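Long-range contact in probable diphthine synthase (PDB 1WDE), which probably uses S-adenosyl-L-methionine to trimethylate the amino group of the modified target histidine of elongation factor 2, forming diphthine on the way to diphthamide: residues D69-A81 / T99-V112. Numbering follows the deposited sequence.
Sequences DLEERSREIVSRA and THSSLAAEALEAGV
Val78 fits against Leu103, Ala107 and Ala110, joining residues 69-81 to helix 100-109 on one side of the parallel sheet of the tetrapyrrole methylase fold. Its two methyls divide the work. CG1, anti to the backbone N (chi1 -174°), lies 3.6 Å from Ala107 CA and also meets Ala110 CB and Val112 CG2. CG2 lies 3.8 Å from Leu103 CD2 and 4.1 Å from Glu106 CG. Ile77 CG2 reaches Leu103 CD1 at 4.0 Å, while Leu103 and Ala107 also rest on Leu10 of strand 9-14. Further along, Leu70 CD1 approaches His100 CE1 at 3.8 Å; His100 NE2 is hydrogen-bonded to Glu39 OE1.

One direct hydrogen bond crosses the contact. Ser74 OG donates to Glu106 OE1 over 2.9 Å, on the syn side and 25° out of the carboxylate plane. With an alanine at Glu106, the buried Ser74 OG is likely to lose its acceptor, and Val78 CG2 would probably be less closely packed on that side. A water bridges the ends of Glu71 and Thr99, donating to Glu71 OE2 and lying 2.9 Å from Thr99 OG1. The Arg80 side chain is poorly ordered; as modelled, Ala110 O sits 3.5 Å above the centre of its guanidinium plane.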
ATOM      1  N   ASP A  69     -10.574 -12.952  12.725  1.00 66.27           N
ATOM      2  CA  ASP A  69     -10.437 -12.725  14.160  1.00 65.41           C
ATOM      3  C   ASP A  69     -10.504 -11.230  14.456  1.00 65.76           C
ATOM      4  O   ASP A  69     -11.195 -10.798  15.378  1.00 66.18           O
ATOM      5  CB  ASP A  69      -9.108 -13.279  14.681  1.00 63.03           C
ATOM      6  CG  ASP A  69      -9.078 -14.800  14.716  1.00 70.27           C
ATOM      7  OD1 ASP A  69      -9.998 -15.408  15.308  1.00 60.02           O
ATOM      8  OD2 ASP A  69      -8.127 -15.391  14.157  1.00 75.08           O
ATOM      9  N   LEU A  70      -9.791 -10.439  13.664  1.00 61.87           N
ATOM     10  CA  LEU A  70      -9.768  -9.000  13.869  1.00 61.77           C
ATOM     11  C   LEU A  70     -10.968  -8.303  13.229  1.00 62.23           C
ATOM     12  O   LEU A  70     -11.400  -7.251  13.696  1.00 65.43           O
ATOM     13  CB  LEU A  70      -8.452  -8.416  13.325  1.00 57.53           C
ATOM     14  CG  LEU A  70      -7.158  -9.081  13.823  1.00 54.43           C
ATOM     15  CD1 LEU A  70      -5.944  -8.340  13.285  1.00 54.18           C
ATOM     16  CD2 LEU A  70      -7.130  -9.083  15.346  1.00 52.15           C
ATOM     17  N   GLU A  71     -11.518  -8.889  12.170  1.00 63.39           N
ATOM     18  CA  GLU A  71     -12.664  -8.285  11.499  1.00 67.81           C
ATOM     19  C   GLU A  71     -14.013  -8.829  11.980  1.00 71.17           C
ATOM     20  O   GLU A  71     -14.932  -8.061  12.270  1.00 70.65           O
ATOM     21  CB  GLU A  71     -12.554  -8.473   9.984  1.00 64.97           C
ATOM     22  CG  GLU A  71     -11.231  -8.025   9.389  1.00 69.55           C
ATOM     23  CD  GLU A  71     -11.299  -7.866   7.879  1.00 71.96           C
ATOM     24  OE1 GLU A  71     -11.938  -8.715   7.220  1.00 74.16           O
ATOM     25  OE2 GLU A  71     -10.709  -6.898   7.349  1.00 69.83           O
ATOM     26  N   GLU A  72     -14.127 -10.152  12.060  1.00 73.01           N
ATOM     27  CA  GLU A  72     -15.365 -10.794  12.489  1.00 74.86           C
ATOM     28  C   GLU A  72     -15.458 -10.840  14.014  1.00 75.10           C
ATOM     29  O   GLU A  72     -16.470 -10.458  14.596  1.00 77.76           O
ATOM     30  CB  GLU A  72     -15.443 -12.229  11.946  1.00 77.69           C
ATOM     31  CG  GLU A  72     -15.177 -12.397  10.447  1.00 83.39           C
ATOM     32  CD  GLU A  72     -16.300 -11.864   9.571  1.00 87.52           C
ATOM     33  OE1 GLU A  72     -17.463 -12.259   9.792  1.00 94.03           O
ATOM     34  OE2 GLU A  72     -16.016 -11.063   8.657  1.00 88.92           O
ATOM     35  N   ARG A  73     -14.393 -11.315  14.651  1.00 74.76           N
ATOM     36  CA  ARG A  73     -14.345 -11.439  16.102  1.00 77.15           C
ATOM     37  C   ARG A  73     -13.556 -10.310  16.774  1.00 79.17           C
ATOM     38  O   ARG A  73     -12.890 -10.522  17.788  1.00 77.81           O
ATOM     39  CB  ARG A  73     -13.741 -12.801  16.472  1.00 78.49           C
ATOM     40  CG  ARG A  73     -14.565 -14.002  15.983  1.00 82.38           C
ATOM     41  CD  ARG A  73     -13.828 -15.336  16.161  1.00 83.95           C
ATOM     42  NE  ARG A  73     -12.866 -15.605  15.088  1.00 84.18           N
ATOM     43  CZ  ARG A  73     -13.200 -15.978  13.854  1.00 83.35           C
ATOM     44  NH1 ARG A  73     -14.476 -16.134  13.526  1.00 83.12           N
ATOM     45  NH2 ARG A  73     -12.260 -16.191  12.944  1.00 81.46           N
ATOM     46  N   SER A  74     -13.673  -9.122  16.210  1.00 83.32           N
ATOM     47  CA  SER A  74     -12.932  -7.979  16.746  1.00 87.22           C
ATOM     48  C   SER A  74     -13.452  -7.606  18.130  1.00 89.39           C
ATOM     49  O   SER A  74     -12.798  -6.867  18.885  1.00 89.65           O
ATOM     50  CB  SER A  74     -13.094  -6.762  15.828  1.00 87.87           C
ATOM     51  OG  SER A  74     -14.473  -6.450  15.672  1.00 89.20           O
ATOM     52  N   ARG A  75     -14.635  -8.124  18.464  1.00 91.73           N
ATOM     53  CA  ARG A  75     -15.237  -7.810  19.769  1.00 95.08           C
ATOM     54  C   ARG A  75     -14.472  -8.465  20.925  1.00 95.86           C
ATOM     55  O   ARG A  75     -14.585  -8.040  22.078  1.00 95.99           O
ATOM     56  CB  ARG A  75     -16.710  -8.263  19.938  1.00 96.04           C
ATOM     57  CG  ARG A  75     -17.350  -8.982  18.771  1.00 97.38           C
ATOM     58  CD  ARG A  75     -18.286 -10.085  19.255  1.00 97.83           C
ATOM     59  NE  ARG A  75     -17.605 -11.333  19.154  1.00101.61           N
ATOM     60  CZ  ARG A  75     -17.317 -12.173  20.133  1.00101.49           C
ATOM     61  NH1 ARG A  75     -17.693 -11.964  21.415  1.00101.07           N
ATOM     62  NH2 ARG A  75     -16.606 -13.261  19.917  1.00101.03           N
ATOM     63  N   GLU A  76     -13.697  -9.491  20.611  1.00 98.24           N
ATOM     64  CA  GLU A  76     -12.918 -10.207  21.644  1.00100.53           C
ATOM     65  C   GLU A  76     -11.604  -9.466  21.950  1.00101.41           C
ATOM     66  O   GLU A  76     -11.249  -9.243  23.117  1.00101.37           O
ATOM     67  CB  GLU A  76     -12.586 -11.629  21.189  1.00101.00           C
ATOM     68  CG  GLU A  76     -13.455 -12.692  21.881  1.00100.48           C
ATOM     69  CD  GLU A  76     -13.105 -12.892  23.363  1.00101.19           C
ATOM     70  OE1 GLU A  76     -13.687 -13.822  24.044  1.00 99.68           O
ATOM     71  OE2 GLU A  76     -12.231 -12.133  23.930  1.00102.18           O
ATOM     72  N   ILE A  77     -10.889  -9.086  20.899  1.00101.86           N
ATOM     73  CA  ILE A  77      -9.605  -8.373  21.060  1.00101.75           C
ATOM     74  C   ILE A  77      -9.816  -7.118  21.912  1.00103.09           C
ATOM     75  O   ILE A  77      -8.930  -6.699  22.668  1.00103.03           O
ATOM     76  CB  ILE A  77      -9.020  -7.975  19.712  1.00 99.48           C
ATOM     77  CG1 ILE A  77      -8.371  -9.155  18.985  1.00 97.34           C
ATOM     78  CG2 ILE A  77      -7.931  -6.905  19.833  1.00100.80           C
ATOM     79  CD1 ILE A  77      -9.326 -10.337  18.798  1.00 94.67           C
ATOM     80  N   VAL A  78     -10.993  -6.531  21.773  1.00104.68           N
ATOM     81  CA  VAL A  78     -11.357  -5.343  22.562  1.00106.01           C
ATOM     82  C   VAL A  78     -11.620  -5.800  23.997  1.00107.82           C
ATOM     83  O   VAL A  78     -12.366  -5.161  24.743  1.00107.84           O
ATOM     84  CB  VAL A  78     -12.615  -4.677  22.004  1.00104.47           C
ATOM     85  CG1 VAL A  78     -12.936  -3.352  22.700  1.00105.31           C
ATOM     86  CG2 VAL A  78     -12.519  -4.352  20.512  1.00105.74           C
ATOM     87  N   SER A  79     -10.976  -6.905  24.288  1.00109.80           N
ATOM     88  CA  SER A  79     -11.031  -7.620  25.580  1.00110.08           C
ATOM     89  C   SER A  79     -11.380  -6.690  26.792  1.00110.25           C
ATOM     90  O   SER A  79     -10.476  -6.213  27.499  1.00109.87           O
ATOM     91  CB  SER A  79      -9.663  -8.265  25.843  1.00109.91           C
ATOM     92  OG  SER A  79      -9.682  -8.979  27.065  1.00111.58           O
ATOM     93  N   ARG A  80     -12.711  -6.486  26.975  1.00109.54           N
ATOM     94  CA  ARG A  80     -13.314  -5.671  28.096  1.00109.15           C
ATOM     95  C   ARG A  80     -13.916  -6.658  29.122  1.00109.51           C
ATOM     96  O   ARG A  80     -15.097  -6.552  29.535  1.00109.55           O
ATOM     97  CB  ARG A  80     -14.424  -4.743  27.558  1.00108.51           C
ATOM     98  CG  ARG A  80     -14.111  -3.246  27.720  1.00108.02           C
ATOM     99  CD  ARG A  80     -13.486  -2.900  29.075  1.00109.11           C
ATOM    100  NE  ARG A  80     -13.654  -1.484  29.439  1.00112.20           N
ATOM    101  CZ  ARG A  80     -14.802  -0.959  29.885  1.00111.85           C
ATOM    102  NH1 ARG A  80     -15.896  -1.718  30.030  1.00111.16           N
ATOM    103  NH2 ARG A  80     -14.957   0.330  30.219  1.00110.49           N
ATOM    104  N   ALA A  81     -13.060  -7.583  29.474  1.00109.24           N
ATOM    105  CA  ALA A  81     -13.365  -8.659  30.400  1.00108.17           C
ATOM    106  C   ALA A  81     -12.387  -8.608  31.515  1.00107.57           C
ATOM    107  O   ALA A  81     -12.667  -8.551  32.707  1.00108.15           O
ATOM    108  CB  ALA A  81     -13.280  -9.979  29.673  1.00105.94           C
ATOM    109  N   THR A  99      -7.580  -2.044   7.784  1.00 29.28           N
ATOM    110  CA  THR A  99      -8.791  -1.482   8.371  1.00 36.39           C
ATOM    111  C   THR A  99      -8.741  -1.496   9.909  1.00 36.40           C
ATOM    112  O   THR A  99      -9.784  -1.445  10.562  1.00 36.99           O
ATOM    113  CB  THR A  99     -10.059  -2.240   7.907  1.00 41.59           C
ATOM    114  OG1 THR A  99      -9.865  -3.646   8.095  1.00 47.06           O
ATOM    115  CG2 THR A  99     -10.362  -1.940   6.444  1.00 44.56           C
ATOM    116  N   HIS A 100      -7.536  -1.541  10.479  1.00 34.18           N
ATOM    117  CA  HIS A 100      -7.379  -1.555  11.936  1.00 34.51           C
ATOM    118  C   HIS A 100      -7.905  -0.309  12.671  1.00 34.08           C
ATOM    119  O   HIS A 100      -8.014  -0.317  13.899  1.00 31.97           O
ATOM    120  CB  HIS A 100      -5.913  -1.795  12.311  1.00 34.73           C
ATOM    121  CG  HIS A 100      -5.380  -3.112  11.835  1.00 40.36           C
ATOM    122  ND1 HIS A 100      -6.199  -4.186  11.545  1.00 44.94           N
ATOM    123  CD2 HIS A 100      -4.117  -3.523  11.571  1.00 38.87           C
ATOM    124  CE1 HIS A 100      -5.464  -5.196  11.117  1.00 39.56           C
ATOM    125  NE2 HIS A 100      -4.198  -4.820  11.123  1.00 38.39           N
ATOM    126  N   SER A 101      -8.220   0.761  11.944  1.00 29.28           N
ATOM    127  CA  SER A 101      -8.767   1.956  12.592  1.00 30.45           C
ATOM    128  C   SER A 101     -10.169   1.619  13.143  1.00 35.18           C
ATOM    129  O   SER A 101     -10.643   2.251  14.089  1.00 29.09           O
ATOM    130  CB  SER A 101      -8.856   3.125  11.603  1.00 30.83           C
ATOM    131  OG  SER A 101      -9.506   2.749  10.401  1.00 30.66           O
ATOM    132  N   SER A 102     -10.825   0.625  12.541  1.00 31.49           N
ATOM    133  CA  SER A 102     -12.144   0.202  12.999  1.00 35.46           C
ATOM    134  C   SER A 102     -11.976  -0.463  14.357  1.00 35.75           C
ATOM    135  O   SER A 102     -12.781  -0.257  15.259  1.00 38.80           O
ATOM    136  CB  SER A 102     -12.784  -0.778  12.014  1.00 32.08           C
ATOM    137  OG  SER A 102     -13.214  -0.113  10.837  1.00 39.51           O
ATOM    138  N   LEU A 103     -10.916  -1.249  14.514  1.00 37.22           N
ATOM    139  CA  LEU A 103     -10.670  -1.897  15.793  1.00 39.56           C
ATOM    140  C   LEU A 103     -10.477  -0.807  16.854  1.00 34.81           C
ATOM    141  O   LEU A 103     -11.051  -0.872  17.936  1.00 40.44           O
ATOM    142  CB  LEU A 103      -9.414  -2.774  15.725  1.00 33.41           C
ATOM    143  CG  LEU A 103      -9.372  -4.046  16.581  1.00 44.32           C
ATOM    144  CD1 LEU A 103      -7.975  -4.630  16.516  1.00 44.28           C
ATOM    145  CD2 LEU A 103      -9.740  -3.743  18.030  1.00 52.38           C
ATOM    146  N   ALA A 104      -9.657   0.190  16.540  1.00 30.89           N
ATOM    147  CA  ALA A 104      -9.389   1.281  17.471  1.00 30.23           C
ATOM    148  C   ALA A 104     -10.655   2.052  17.821  1.00 34.81           C
ATOM    149  O   ALA A 104     -10.816   2.494  18.958  1.00 36.44           O
ATOM    150  CB  ALA A 104      -8.332   2.244  16.880  1.00 28.29           C
ATOM    151  N   ALA A 105     -11.551   2.215  16.847  1.00 34.06           N
ATOM    152  CA  ALA A 105     -12.793   2.955  17.071  1.00 36.43           C
ATOM    153  C   ALA A 105     -13.747   2.232  18.003  1.00 40.77           C
ATOM    154  O   ALA A 105     -14.314   2.843  18.910  1.00 39.73           O
ATOM    155  CB  ALA A 105     -13.497   3.245  15.740  1.00 40.08           C
ATOM    156  N   GLU A 106     -13.957   0.943  17.771  1.00 41.74           N
ATOM    157  CA  GLU A 106     -14.850   0.195  18.645  1.00 47.08           C
ATOM    158  C   GLU A 106     -14.259   0.119  20.056  1.00 49.33           C
ATOM    159  O   GLU A 106     -14.982   0.177  21.061  1.00 46.55           O
ATOM    160  CB  GLU A 106     -15.125  -1.198  18.067  1.00 50.27           C
ATOM    161  CG  GLU A 106     -13.918  -1.951  17.550  1.00 58.74           C
ATOM    162  CD  GLU A 106     -14.323  -3.136  16.684  1.00 64.83           C
ATOM    163  OE1 GLU A 106     -15.023  -4.038  17.197  1.00 63.65           O
ATOM    164  OE2 GLU A 106     -13.949  -3.159  15.487  1.00 64.41           O
ATOM    165  N   ALA A 107     -12.937   0.010  20.131  1.00 47.13           N
ATOM    166  CA  ALA A 107     -12.261  -0.034  21.417  1.00 46.20           C
ATOM    167  C   ALA A 107     -12.543   1.283  22.139  1.00 46.15           C
ATOM    168  O   ALA A 107     -13.023   1.290  23.273  1.00 45.08           O
ATOM    169  CB  ALA A 107     -10.769  -0.218  21.215  1.00 45.03           C
ATOM    170  N   LEU A 108     -12.252   2.396  21.473  1.00 46.18           N
ATOM    171  CA  LEU A 108     -12.492   3.709  22.050  1.00 44.61           C
ATOM    172  C   LEU A 108     -13.935   3.848  22.528  1.00 45.63           C
ATOM    173  O   LEU A 108     -14.180   4.316  23.635  1.00 49.33           O
ATOM    174  CB  LEU A 108     -12.174   4.809  21.033  1.00 38.70           C
ATOM    175  CG  LEU A 108     -10.690   5.114  20.785  1.00 40.00           C
ATOM    176  CD1 LEU A 108     -10.495   5.909  19.480  1.00 27.94           C
ATOM    177  CD2 LEU A 108     -10.149   5.885  21.977  1.00 37.85           C
ATOM    178  N   GLU A 109     -14.885   3.429  21.696  1.00 45.96           N
ATOM    179  CA  GLU A 109     -16.296   3.528  22.050  1.00 51.24           C
ATOM    180  C   GLU A 109     -16.666   2.580  23.183  1.00 50.13           C
ATOM    181  O   GLU A 109     -17.607   2.838  23.935  1.00 51.18           O
ATOM    182  CB  GLU A 109     -17.186   3.239  20.834  1.00 54.53           C
ATOM    183  CG  GLU A 109     -17.068   4.245  19.703  1.00 54.53           C
ATOM    184  CD  GLU A 109     -18.271   4.216  18.783  1.00 57.18           C
ATOM    185  OE1 GLU A 109     -18.696   3.106  18.389  1.00 52.69           O
ATOM    186  OE2 GLU A 109     -18.789   5.306  18.451  1.00 55.54           O
ATOM    187  N   ALA A 110     -15.925   1.481  23.290  1.00 50.38           N
ATOM    188  CA  ALA A 110     -16.163   0.485  24.330  1.00 49.92           C
ATOM    189  C   ALA A 110     -15.412   0.819  25.617  1.00 50.44           C
ATOM    190  O   ALA A 110     -15.245  -0.038  26.481  1.00 49.56           O
ATOM    191  CB  ALA A 110     -15.752  -0.891  23.838  1.00 47.75           C
ATOM    192  N   GLY A 111     -14.950   2.064  25.729  1.00 52.59           N
ATOM    193  CA  GLY A 111     -14.241   2.494  26.923  1.00 51.35           C
ATOM    194  C   GLY A 111     -12.734   2.297  26.987  1.00 52.88           C
ATOM    195  O   GLY A 111     -12.067   2.972  27.776  1.00 49.10           O
ATOM    196  N   VAL A 112     -12.198   1.390  26.170  1.00 51.05           N
ATOM    197  CA  VAL A 112     -10.756   1.099  26.149  1.00 50.18           C
ATOM    198  C   VAL A 112      -9.868   2.249  25.658  1.00 48.54           C
ATOM    199  O   VAL A 112     -10.198   2.935  24.690  1.00 51.94           O
ATOM    200  CB  VAL A 112     -10.457  -0.136  25.264  1.00 49.83           C
ATOM    201  CG1 VAL A 112      -8.971  -0.465  25.308  1.00 48.33           C
ATOM    202  CG2 VAL A 112     -11.281  -1.326  25.733  1.00 41.91           C
TER
HETATM  203  O   HOH W   1      -8.668  -6.230   8.676  1.00 37.69           O